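Local coordinates for DNA-binding protein HU (Thermus thermophilus HB8, PDB 5EKA) that binds and wraps DNA as a histone-like homodimer, stabilising it so that it does not denature under extreme environmental conditions, at residues A[44-49]-A[54-59]; A[10-15]-A[24-29]. All coordinates share one frame; numbering follows the deposited sequence. Where two conformers were deposited one is given.

Contact 1 of 2, residues A[44-49]-A[54-59]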
# COMPACT_ATOMS: atom_id res chain seq x y z
N GLY A 44 13.46 4.54 7.62
CA GLY A 44 12.87 5.83 7.89
C GLY A 44 12.57 6.66 6.66
O GLY A 44 12.30 7.85 6.80
N SER A 45 12.62 6.02 5.50
CA SER A 45 12.21 6.66 4.24
C SER A 45 10.70 6.94 4.25
O SER A 45 9.92 6.19 4.88
CB SER A 45 12.57 5.77 3.04
OG SER A 45 14.00 5.60 2.94
N LYS A 46 10.29 8.00 3.55
CA LYS A 46 8.90 8.15 3.11
C LYS A 46 8.78 7.34 1.80
O LYS A 46 9.70 7.35 1.01
CB LYS A 46 8.57 9.61 2.82
CG LYS A 46 8.92 10.60 3.92
CD LYS A 46 8.04 10.49 5.16
CE LYS A 46 8.55 11.36 6.31
NZ LYS A 46 9.57 10.75 7.20
N VAL A 47 7.65 6.68 1.59
CA VAL A 47 7.42 5.93 0.38
C VAL A 47 6.23 6.63 -0.27
O VAL A 47 5.10 6.49 0.17
CB VAL A 47 7.12 4.44 0.64
CG1 VAL A 47 6.77 3.77 -0.65
CG2 VAL A 47 8.32 3.77 1.29
N GLN A 48 6.51 7.32 -1.36
CA GLN A 48 5.54 8.14 -2.04
C GLN A 48 5.08 7.40 -3.30
O GLN A 48 5.90 7.05 -4.15
CB GLN A 48 6.20 9.49 -2.40
CG GLN A 48 5.36 10.40 -3.27
CD GLN A 48 6.24 11.09 -4.30
OE1 GLN A 48 6.01 10.79 -5.60
NE2 GLN A 48 7.15 11.83 -3.93
N LEU A 49 3.78 7.16 -3.42
CA LEU A 49 3.23 6.46 -4.58
C LEU A 49 2.29 7.46 -5.22
O LEU A 49 1.14 7.61 -4.83
CB LEU A 49 2.51 5.18 -4.17
CG LEU A 49 3.33 4.14 -3.41
CD1 LEU A 49 2.48 2.94 -3.05
CD2 LEU A 49 4.48 3.73 -4.32
N THR A 54 0.98 8.03 0.46
CA THR A 54 2.33 7.96 1.00
C THR A 54 2.37 7.16 2.29
O THR A 54 1.56 7.39 3.19
CB THR A 54 2.84 9.38 1.25
OG1 THR A 54 2.76 10.12 0.00
CG2 THR A 54 4.25 9.43 1.80
N PHE A 55 3.35 6.26 2.37
CA PHE A 55 3.65 5.62 3.65
C PHE A 55 4.80 6.35 4.35
O PHE A 55 5.76 6.82 3.72
CB PHE A 55 4.05 4.16 3.43
CG PHE A 55 3.00 3.31 2.80
CD1 PHE A 55 2.08 2.63 3.58
CD2 PHE A 55 2.95 3.14 1.40
CE1 PHE A 55 1.15 1.78 3.01
CE2 PHE A 55 2.01 2.30 0.85
CZ PHE A 55 1.09 1.66 1.66
N GLU A 56 4.73 6.39 5.67
CA GLU A 56 5.77 7.04 6.42
C GLU A 56 5.79 6.45 7.83
O GLU A 56 4.86 5.81 8.25
CB GLU A 56 5.50 8.55 6.49
CG GLU A 56 4.28 8.95 7.34
CD GLU A 56 3.86 10.41 7.14
OE1 GLU A 56 4.57 11.16 6.41
OE2 GLU A 56 2.82 10.80 7.74
N VAL A 57 6.89 6.66 8.52
CA VAL A 57 7.00 6.29 9.92
C VAL A 57 6.70 7.50 10.77
O VAL A 57 7.36 8.55 10.65
CB VAL A 57 8.43 5.81 10.22
CG1 VAL A 57 8.60 5.49 11.71
CG2 VAL A 57 8.73 4.60 9.37
N ARG A 58 5.70 7.37 11.64
CA ARG A 58 5.33 8.46 12.52
C ARG A 58 5.84 8.21 13.90
O ARG A 58 6.05 7.06 14.27
CB ARG A 58 3.83 8.63 12.51
CG ARG A 58 3.37 9.13 11.17
CD ARG A 58 1.91 9.54 11.16
NE ARG A 58 1.47 9.73 9.77
CZ ARG A 58 0.21 9.70 9.34
NH1 ARG A 58 -0.81 9.48 10.17
NH2 ARG A 58 -0.03 9.88 8.04
N LYS A 59 6.11 9.28 14.64
CA LYS A 59 6.63 9.16 15.99
C LYS A 59 5.65 9.64 17.07
O LYS A 59 4.83 10.53 16.87
CB LYS A 59 7.97 9.88 16.08
CG LYS A 59 9.07 9.19 15.31
CD LYS A 59 10.35 10.00 15.23
CE LYS A 59 11.05 9.82 13.88
NZ LYS A 59 11.42 8.42 13.55
O HOH W 1 8.93 8.00 7.07

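Contact 2 of 2, residues A[10-15]-A[24-29]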
# COMPACT_ATOMS: atom_id res chain seq x y z
N ASP A 10 -5.77 -12.63 -4.65
CA ASP A 10 -6.75 -12.11 -5.62
C ASP A 10 -6.13 -11.04 -6.50
O ASP A 10 -6.38 -11.01 -7.68
CB ASP A 10 -7.95 -11.49 -4.95
CG ASP A 10 -8.82 -12.50 -4.22
OD1 ASP A 10 -8.90 -13.67 -4.69
OD2 ASP A 10 -9.43 -12.12 -3.18
N LEU A 11 -5.35 -10.15 -5.89
CA LEU A 11 -4.70 -9.07 -6.64
C LEU A 11 -3.70 -9.57 -7.67
O LEU A 11 -3.65 -9.04 -8.76
CB LEU A 11 -4.06 -8.07 -5.69
CG LEU A 11 -5.06 -7.19 -4.95
CD1 LEU A 11 -4.37 -6.45 -3.82
CD2 LEU A 11 -5.79 -6.19 -5.85
N VAL A 12 -2.93 -10.60 -7.33
CA VAL A 12 -2.02 -11.23 -8.30
C VAL A 12 -2.82 -11.69 -9.51
O VAL A 12 -2.45 -11.46 -10.65
CB VAL A 12 -1.23 -12.41 -7.66
CG1 VAL A 12 -0.58 -13.32 -8.70
CG2 VAL A 12 -0.21 -11.90 -6.64
N ASP A 13 -3.92 -12.38 -9.27
CA ASP A 13 -4.76 -12.85 -10.37
C ASP A 13 -5.33 -11.72 -11.21
O ASP A 13 -5.34 -11.80 -12.43
CB ASP A 13 -5.87 -13.72 -9.81
CG ASP A 13 -5.36 -15.08 -9.34
OD1 ASP A 13 -4.30 -15.53 -9.82
OD2 ASP A 13 -6.03 -15.73 -8.49
N GLN A 14 -5.82 -10.66 -10.56
CA GLN A 14 -6.40 -9.53 -11.25
C GLN A 14 -5.34 -8.80 -12.07
O GLN A 14 -5.58 -8.44 -13.18
CB GLN A 14 -7.00 -8.55 -10.25
CG GLN A 14 -8.27 -9.06 -9.60
CD GLN A 14 -8.82 -8.14 -8.55
OE1 GLN A 14 -8.40 -7.03 -8.42
NE2 GLN A 14 -9.75 -8.66 -7.73
N VAL A 15 -4.15 -8.65 -11.50
CA VAL A 15 -3.06 -7.98 -12.20
C VAL A 15 -2.52 -8.82 -13.36
O VAL A 15 -2.26 -8.30 -14.45
CB VAL A 15 -1.90 -7.56 -11.25
CG1 VAL A 15 -0.75 -6.98 -12.07
CG2 VAL A 15 -2.33 -6.54 -10.20
N LYS A 24 3.14 -16.31 -12.19
CA LYS A 24 4.37 -16.55 -11.43
C LYS A 24 5.22 -15.26 -11.30
O LYS A 24 5.86 -15.03 -10.28
CB LYS A 24 5.21 -17.69 -12.05
CG LYS A 24 6.10 -17.27 -13.22
CD LYS A 24 6.84 -18.43 -13.86
CE LYS A 24 8.02 -17.92 -14.70
NZ LYS A 24 8.46 -18.87 -15.76
N ASP A 25 5.21 -14.45 -12.36
CA ASP A 25 6.00 -13.23 -12.41
C ASP A 25 5.33 -12.15 -11.59
O ASP A 25 6.00 -11.44 -10.86
CB ASP A 25 6.21 -12.74 -13.87
CG ASP A 25 7.22 -13.61 -14.67
OD1 ASP A 25 7.95 -14.45 -14.08
OD2 ASP A 25 7.30 -13.45 -15.91
N VAL A 26 4.02 -12.05 -11.69
CA VAL A 26 3.27 -11.02 -10.92
C VAL A 26 3.42 -11.35 -9.44
O VAL A 26 3.61 -10.49 -8.63
CB VAL A 26 1.77 -10.99 -11.34
CG1 VAL A 26 0.99 -10.03 -10.47
CG2 VAL A 26 1.63 -10.62 -12.83
N LYS A 27 3.37 -12.64 -9.10
CA LYS A 27 3.49 -13.03 -7.69
C LYS A 27 4.85 -12.63 -7.08
O LYS A 27 4.91 -12.10 -5.95
CB LYS A 27 3.22 -14.53 -7.57
CG LYS A 27 3.66 -15.14 -6.26
CD LYS A 27 2.93 -14.61 -5.07
CE LYS A 27 3.28 -15.40 -3.80
NZ LYS A 27 2.94 -14.64 -2.56
N ALA A 28 5.90 -12.82 -7.87
CA ALA A 28 7.27 -12.47 -7.48
C ALA A 28 7.39 -10.96 -7.35
O ALA A 28 8.06 -10.46 -6.44
CB ALA A 28 8.24 -13.00 -8.53
N MET A 29 6.76 -10.23 -8.26
CA MET A 29 6.81 -8.77 -8.24
C MET A 29 6.13 -8.18 -7.01
O MET A 29 6.70 -7.30 -6.34
CB MET A 29 6.25 -8.19 -9.54
CG MET A 29 7.11 -8.46 -10.75
SD MET A 29 6.28 -7.75 -12.18
CE MET A 29 7.38 -8.30 -13.47

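Contact 1 of 2, residues A[44-49]-A[54-59]
Val47 and Phe55 form the hydrogen-bonded pair of an antiparallel beta hairpin, strand 46-49 against strand 53-60, in the HU fold. Val47 N gives a nearly straight bond (173°) to Phe55 O at 2.9 Å, and Phe55 N returns one to Val47 O. The Phe55 side chain leaves the sheet on the same face as Val47: CB lies 4.2 Å from Val47 CB, CD2 passes Val47 O, and CE2 meets Leu49 CD1 at 4.0 Å, the methyl lying in plane at the ring's edge. Beyond the hairpin the ring meets Phe84 of its own chain and, edge-to-face, Phe84 of the second subunit. Away from this core, Lys46 adopts two conformers; in one, so only tentatively, its CD lies beside Glu56 CB. Glu56 OE2 accepts a hydrogen bond from Arg58 NE at 2.7 Å through its anti lone pair, a salt bridge two residues apart along one strand. With an alanine at Glu56, the Arg58 guanidinium would probably lose this carboxylate partner and turn more freely. Where direct pairing stops, water 1 bridges Ser45, just ahead of strand 46-49, and the facing strand: it gives a weak bond to Ser45 O and accepts one from Val57 N at 2.8 Å.

Contact 2 of 2, residues A[10-15]-A[24-29]
Val12, Val15 and Val26 share one side-chain setting, with CG1 opposite the backbone N (chi1 164° in Val12, 175° in the other two), and it sets Val26 CG1 against the CG1 methyls of Val12 and Val15 between helix 8-19 and helix 23-42. Val26 CG1 reaches between the other two valines, 3.9 Å from Val15 CG1 and 4.1 Å from Val12 CG1, while resting 3.7 Å from Val12 O. Val12 and Val26 lie side by side, pointing opposite ways. The two branches of Val12 both settle on the backbone of the opposing helix, CG1 4.0 Å from Lys27 N and CG2 4.0 Å from Lys27 CA; with Lys23 and Val30 also touching it, Val12 sits like a knob in a hole bounded by four residues of helix 23-42. Lys27 contributes its CB, 4.1 Å from Val12 CG1, then bends at chi2 and carries NZ off to a salt bridge with Asp31. A salt bridge, Asp13 to Lys23, ties the middle of helix 8-19 to the first residue of helix 23-42. Val26 also packs on Met29 of the second subunit, so the same valine serves both the helix pair and the dimer. The axes of segments 10-15 and 24-29 approach to 9.0 Å and cross at 128°, and the two helices make the V-shaped N-terminal helical hairpin typical of the HU/IHF family, part of the dimer's helical body.

Overall arrangement
From the N terminus the chain runs through strand 5-7 into helix 8-19, turns, and returns as helix 23-42; contact 2 closes this first loop. The long helix then carries the chain across its centre and ends in a Schellman motif at Gly44, from which strand 46-49 starts. A short connection later, contact 1 closes the second loop as a beta hairpin. The two loops follow in series, neither enclosing nor crossing the other, with centres about 24 Å apart and nearest atoms about 11 Å. Contact 2 thus ties the helical pair, contact 1 the sheet that strand 79-86 completes within the chain. Both also touch the second subunit.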